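PDB 5NJI: Phthiocerol/phenolphthiocerol synthesis polyketide synthase type I PpsC from Mycobacterium tuberculosis, which probably dehydrates beta-hydroxyacyl intermediates to trans-enoyl chains through its dehydratase domain, as part of phthiocerol and phenolphthiocerol lipid synthesis. Local coordinates for residues Asp166-Gln178 and Gln192-Arg206. The protein carries 1 engineered substitution. Residues are numbered along the deposited sequence; the frame is centred on the assembly and turned at random.
Sequences DLEDQLDPDDLYQ and QGIVGLAVTQAGVAR
Tyr177 sends its ring out from helix 173-182 against Gln192, whose CG lies over the centre of one face, 4.2 Å from the ring centroid, a CH-pi contact. Ile194 O sits at the ring edge, in plane. The phenol oxygen is gripped twice: Ile194 N donates to Tyr177 OH at 3.0 Å, nearly straight at 165°, and Gln234 of helix 226-234 is its second partner. Farther along, Arg206 NH2 reaches Glu168 OE2 at 3.2 Å in a salt bridge, nearly along the C-O axis, the two planes 40° apart; Gln170 NE2 donates to Glu168 OE1, so both carboxylate oxygens are held above Ala198 CB. On the other face of the strands, the bent side chain of Gln201 brings NE2 to Asp169 OD2 from above the carboxylate plane, at 3.2 Å.

Under these side chains the backbones run antiparallel, and Asp169 and Val199 exchange both hydrogen bonds of their pair. Leu171 CD1 packs on Val199 CG1, while Pro173 presses CB and CG against the backbone of Ile194 and Val195. With CG anti to the backbone N (chi1 172°), Leu176 carries its branched end to Leu197 CD2 and Ile194 CD1, the latter tight against Leu176 CD2 at 3.5 Å.

Asp172 is the N-cap of helix 173-182, its OD1 accepting from Asp174 N. Strand 168-171 is outermost within the chain of this double-hotdog dehydratase fold, next to 194-200, which pairs with 205-209, a classic beta bulge interrupting the ladder where Val195 and Gly196 both face Gln208. Helix 226-234 covers Ile194, and the side chain of Leu176 is about 6 Å from the bound dodecenoyl-CoA.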
loop_
_atom_site.group_PDB
_atom_site.type_symbol
_atom_site.label_atom_id
_atom_site.label_comp_id
_atom_site.label_asym_id
_atom_site.label_seq_id
_atom_site.Cartn_x
_atom_site.Cartn_y
_atom_site.Cartn_z
ATOM N N ASP A 166 -6.633 9.711 -25.660
ATOM C CA ASP A 166 -7.540 8.599 -25.408
ATOM C C ASP A 166 -8.919 9.091 -24.989
ATOM O O ASP A 166 -9.061 9.774 -23.977
ATOM C CB ASP A 166 -6.972 7.678 -24.328
ATOM C CG ASP A 166 -5.762 6.902 -24.802
ATOM O OD1 ASP A 166 -5.031 7.417 -25.672
ATOM O OD2 ASP A 166 -5.552 5.773 -24.314
ATOM N N LEU A 167 -9.922 8.709 -25.758
ATOM C CA LEU A 167 -11.288 9.085 -25.392
ATOM C C LEU A 167 -11.576 8.427 -24.046
ATOM O O LEU A 167 -11.086 7.298 -23.786
ATOM C CB LEU A 167 -12.381 8.708 -26.416
ATOM C CG LEU A 167 -12.197 9.308 -27.818
ATOM C CD1 LEU A 167 -12.124 10.830 -27.768
ATOM C CD2 LEU A 167 -10.979 8.709 -28.530
ATOM N N GLU A 168 -12.329 9.160 -23.221
ATOM C CA GLU A 168 -12.695 8.701 -21.889
ATOM C C GLU A 168 -14.203 8.547 -21.756
ATOM O O GLU A 168 -14.988 9.003 -22.589
ATOM C CB GLU A 168 -12.214 9.677 -20.810
ATOM C CG GLU A 168 -10.723 9.736 -20.592
ATOM C CD GLU A 168 -10.357 10.722 -19.496
ATOM O OE1 GLU A 168 -11.160 11.644 -19.237
ATOM O OE2 GLU A 168 -9.279 10.570 -18.884
ATOM N N ASP A 169 -14.586 7.891 -20.665
ATOM C CA ASP A 169 -15.942 7.919 -20.139
ATOM C C ASP A 169 -15.829 8.308 -18.676
ATOM O O ASP A 169 -15.158 7.614 -17.908
ATOM C CB ASP A 169 -16.628 6.558 -20.285
ATOM C CG ASP A 169 -16.750 6.117 -21.728
ATOM O OD1 ASP A 169 -17.231 6.918 -22.558
ATOM O OD2 ASP A 169 -16.355 4.972 -22.034
ATOM N N GLN A 170 -16.454 9.421 -18.296
ATOM C CA GLN A 170 -16.423 9.851 -16.904
ATOM C C GLN A 170 -17.214 8.881 -16.035
ATOM O O GLN A 170 -18.229 8.322 -16.462
ATOM C CB GLN A 170 -16.991 11.269 -16.759
ATOM C CG GLN A 170 -16.334 12.311 -17.650
ATOM C CD GLN A 170 -14.827 12.366 -17.489
ATOM O OE1 GLN A 170 -14.312 12.498 -16.377
ATOM N NE2 GLN A 170 -14.110 12.264 -18.605
ATOM N N LEU A 171 -16.740 8.675 -14.808
ATOM C CA LEU A 171 -17.400 7.801 -13.854
ATOM C C LEU A 171 -17.639 8.561 -12.554
ATOM O O LEU A 171 -17.031 9.603 -12.295
ATOM C CB LEU A 171 -16.563 6.538 -13.591
ATOM C CG LEU A 171 -16.215 5.689 -14.818
ATOM C CD1 LEU A 171 -15.315 4.522 -14.411
ATOM C CD2 LEU A 171 -17.473 5.171 -15.500
ATOM N N ASP A 172 -18.537 8.024 -11.731
ATOM C CA ASP A 172 -18.880 8.650 -10.466
ATOM C C ASP A 172 -18.116 7.960 -9.344
ATOM O O ASP A 172 -18.297 6.748 -9.149
ATOM C CB ASP A 172 -20.385 8.556 -10.231
ATOM C CG ASP A 172 -20.829 9.166 -8.904
ATOM O OD1 ASP A 172 -19.986 9.673 -8.135
ATOM O OD2 ASP A 172 -22.049 9.138 -8.630
ATOM N N PRO A 173 -17.254 8.656 -8.595
ATOM C CA PRO A 173 -16.538 7.973 -7.504
ATOM C C PRO A 173 -17.458 7.291 -6.505
ATOM O O PRO A 173 -17.077 6.256 -5.948
ATOM C CB PRO A 173 -15.734 9.104 -6.854
ATOM C CG PRO A 173 -15.547 10.110 -7.947
ATOM C CD PRO A 173 -16.810 10.052 -8.747
ATOM N N ASP A 174 -18.655 7.831 -6.247
ATOM C CA ASP A 174 -19.563 7.161 -5.318
ATOM C C ASP A 174 -19.891 5.748 -5.778
ATOM O O ASP A 174 -20.079 4.851 -4.945
ATOM C CB ASP A 174 -20.857 7.962 -5.156
ATOM C CG ASP A 174 -20.622 9.360 -4.616
ATOM O OD1 ASP A 174 -19.554 9.598 -4.017
ATOM O OD2 ASP A 174 -21.512 10.220 -4.783
ATOM N N ASP A 175 -19.965 5.531 -7.093
ATOM C CA ASP A 175 -20.252 4.202 -7.617
ATOM C C ASP A 175 -19.096 3.247 -7.361
ATOM O O ASP A 175 -19.320 2.054 -7.131
ATOM C CB ASP A 175 -20.535 4.258 -9.120
ATOM C CG ASP A 175 -21.913 4.812 -9.446
ATOM O OD1 ASP A 175 -22.746 4.936 -8.524
ATOM O OD2 ASP A 175 -22.157 5.125 -10.632
ATOM N N LEU A 176 -17.852 3.736 -7.448
ATOM C CA LEU A 176 -16.707 2.884 -7.130
ATOM C C LEU A 176 -16.744 2.446 -5.671
ATOM O O LEU A 176 -16.611 1.258 -5.362
ATOM C CB LEU A 176 -15.395 3.607 -7.453
ATOM C CG LEU A 176 -14.113 2.897 -6.992
ATOM C CD1 LEU A 176 -13.884 1.567 -7.705
ATOM C CD2 LEU A 176 -12.895 3.803 -7.147
ATOM N N TYR A 177 -16.930 3.383 -4.750
ATOM C CA TYR A 177 -16.957 3.002 -3.345
ATOM C C TYR A 177 -18.142 2.094 -3.035
ATOM O O TYR A 177 -18.005 1.159 -2.249
ATOM C CB TYR A 177 -16.938 4.257 -2.474
ATOM C CG TYR A 177 -15.571 4.927 -2.520
ATOM C CD1 TYR A 177 -14.446 4.268 -2.019
ATOM C CD2 TYR A 177 -15.395 6.191 -3.078
ATOM C CE1 TYR A 177 -13.195 4.845 -2.075
ATOM C CE2 TYR A 177 -14.141 6.780 -3.133
ATOM C CZ TYR A 177 -13.040 6.090 -2.649
ATOM O OH TYR A 177 -11.803 6.684 -2.708
ATOM N N GLN A 178 -19.289 2.311 -3.682
ATOM C CA GLN A 178 -20.417 1.398 -3.501
ATOM C C GLN A 178 -20.067 -0.012 -3.964
ATOM O O GLN A 178 -20.391 -0.994 -3.288
ATOM C CB GLN A 178 -21.641 1.906 -4.263
ATOM C CG GLN A 178 -22.463 2.927 -3.509
ATOM C CD GLN A 178 -23.796 3.190 -4.171
ATOM O OE1 GLN A 178 -24.752 2.434 -3.988
ATOM N NE2 GLN A 178 -23.866 4.260 -4.954
ATOM N N GLN A 192 -11.219 7.669 1.498
ATOM C CA GLN A 192 -12.073 8.043 0.371
ATOM C C GLN A 192 -11.454 9.226 -0.372
ATOM O O GLN A 192 -11.970 10.351 -0.395
ATOM C CB GLN A 192 -13.481 8.347 0.865
ATOM C CG GLN A 192 -14.249 7.094 1.314
ATOM C CD GLN A 192 -15.549 7.427 2.027
ATOM O OE1 GLN A 192 -16.091 8.514 1.853
ATOM N NE2 GLN A 192 -16.043 6.500 2.856
ATOM N N GLY A 193 -10.328 8.937 -1.011
ATOM C CA GLY A 193 -9.542 9.935 -1.700
ATOM C C GLY A 193 -9.756 10.054 -3.190
ATOM O O GLY A 193 -9.186 10.954 -3.799
ATOM N N ILE A 194 -10.559 9.200 -3.802
ATOM C CA ILE A 194 -10.857 9.357 -5.219
ATOM C C ILE A 194 -11.984 10.375 -5.353
ATOM O O ILE A 194 -13.095 10.157 -4.861
ATOM C CB ILE A 194 -11.212 8.010 -5.857
ATOM C CG1 ILE A 194 -9.933 7.159 -5.928
ATOM C CG2 ILE A 194 -11.775 8.211 -7.244
ATOM C CD1 ILE A 194 -10.098 5.806 -6.515
ATOM N N VAL A 195 -11.696 11.497 -6.007
ATOM C CA VAL A 195 -12.668 12.578 -6.131
ATOM C C VAL A 195 -13.049 12.856 -7.569
ATOM O O VAL A 195 -13.994 13.624 -7.804
ATOM C CB VAL A 195 -12.184 13.871 -5.439
ATOM C CG1 VAL A 195 -12.076 13.620 -3.970
ATOM C CG2 VAL A 195 -10.859 14.356 -5.999
ATOM N N GLY A 196 -12.371 12.253 -8.524
ATOM C CA GLY A 196 -12.812 12.266 -9.907
ATOM C C GLY A 196 -12.331 10.998 -10.562
ATOM O O GLY A 196 -11.295 10.447 -10.185
ATOM N N LEU A 197 -13.085 10.527 -11.548
ATOM C CA LEU A 197 -12.836 9.198 -12.065
ATOM C C LEU A 197 -13.282 9.131 -13.516
ATOM O O LEU A 197 -14.289 9.737 -13.881
ATOM C CB LEU A 197 -13.566 8.171 -11.190
ATOM C CG LEU A 197 -13.276 6.688 -11.338
ATOM C CD1 LEU A 197 -11.788 6.394 -11.152
ATOM C CD2 LEU A 197 -14.094 5.935 -10.318
ATOM N N ALA A 198 -12.507 8.412 -14.330
ATOM C CA ALA A 198 -12.824 8.155 -15.728
ATOM C C ALA A 198 -12.167 6.841 -16.124
ATOM O O ALA A 198 -11.256 6.358 -15.449
ATOM C CB ALA A 198 -12.356 9.298 -16.631
ATOM N N VAL A 199 -12.650 6.250 -17.214
ATOM C CA VAL A 199 -12.060 5.032 -17.758
ATOM C C VAL A 199 -11.952 5.196 -19.263
ATOM O O VAL A 199 -12.878 5.697 -19.907
ATOM C CB VAL A 199 -12.870 3.776 -17.390
ATOM C CG1 VAL A 199 -14.280 3.834 -17.969
ATOM C CG2 VAL A 199 -12.148 2.514 -17.848
ATOM N N THR A 200 -10.813 4.793 -19.817
ATOM C CA THR A 200 -10.579 4.949 -21.243
ATOM C C THR A 200 -11.248 3.821 -22.022
ATOM O O THR A 200 -11.750 2.840 -21.466
ATOM C CB THR A 200 -9.079 4.974 -21.568
ATOM O OG1 THR A 200 -8.525 3.660 -21.404
ATOM C CG2 THR A 200 -8.334 5.960 -20.684
ATOM N N GLN A 201 -11.254 3.974 -23.352
ATOM C CA GLN A 201 -11.810 2.927 -24.203
ATOM C C GLN A 201 -11.045 1.620 -24.027
ATOM O O GLN A 201 -11.632 0.535 -24.088
ATOM C CB GLN A 201 -11.787 3.369 -25.670
ATOM C CG GLN A 201 -12.513 4.678 -25.945
ATOM C CD GLN A 201 -13.943 4.670 -25.448
ATOM O OE1 GLN A 201 -14.827 4.093 -26.081
ATOM N NE2 GLN A 201 -14.178 5.309 -24.307
ATOM N N ALA A 202 -9.732 1.708 -23.808
ATOM C CA ALA A 202 -8.916 0.523 -23.569
ATOM C C ALA A 202 -9.115 -0.059 -22.175
ATOM O O ALA A 202 -8.533 -1.107 -21.873
ATOM C CB ALA A 202 -7.440 0.857 -23.777
ATOM N N GLY A 203 -9.904 0.592 -21.324
ATOM C CA GLY A 203 -10.214 0.080 -20.001
ATOM C C GLY A 203 -9.297 0.552 -18.896
ATOM O O GLY A 203 -9.345 -0.007 -17.792
ATOM N N VAL A 204 -8.465 1.545 -19.154
ATOM C CA VAL A 204 -7.556 2.076 -18.146
ATOM C C VAL A 204 -8.303 3.100 -17.302
ATOM O O VAL A 204 -9.066 3.923 -17.819
ATOM C CB VAL A 204 -6.317 2.691 -18.820
ATOM C CG1 VAL A 204 -5.337 3.252 -17.795
ATOM C CG2 VAL A 204 -5.630 1.660 -19.708
ATOM N N ALA A 205 -8.100 3.044 -15.986
ATOM C CA ALA A 205 -8.763 3.961 -15.075
ATOM C C ALA A 205 -7.865 5.147 -14.782
ATOM O O ALA A 205 -6.658 4.996 -14.579
ATOM C CB ALA A 205 -9.133 3.263 -13.761
ATOM N N ARG A 206 -8.470 6.335 -14.748
ATOM C CA ARG A 206 -7.771 7.574 -14.468
ATOM C C ARG A 206 -8.556 8.301 -13.385
ATOM O O ARG A 206 -9.754 8.560 -13.547
ATOM C CB ARG A 206 -7.632 8.421 -15.738
ATOM C CG ARG A 206 -7.140 7.612 -16.937
ATOM C CD ARG A 206 -6.864 8.470 -18.162
ATOM N NE ARG A 206 -5.596 9.187 -18.052
ATOM C CZ ARG A 206 -5.465 10.473 -17.732
ATOM N NH1 ARG A 206 -4.254 11.008 -17.661
ATOM N NH2 ARG A 206 -6.527 11.230 -17.491
HETATM O O HOH W 1 -6.040 3.845 -22.504
HETATM O O HOH W 2 -8.332 3.853 -25.140
HETATM O O HOH W 3 -15.601 11.768 -12.048
#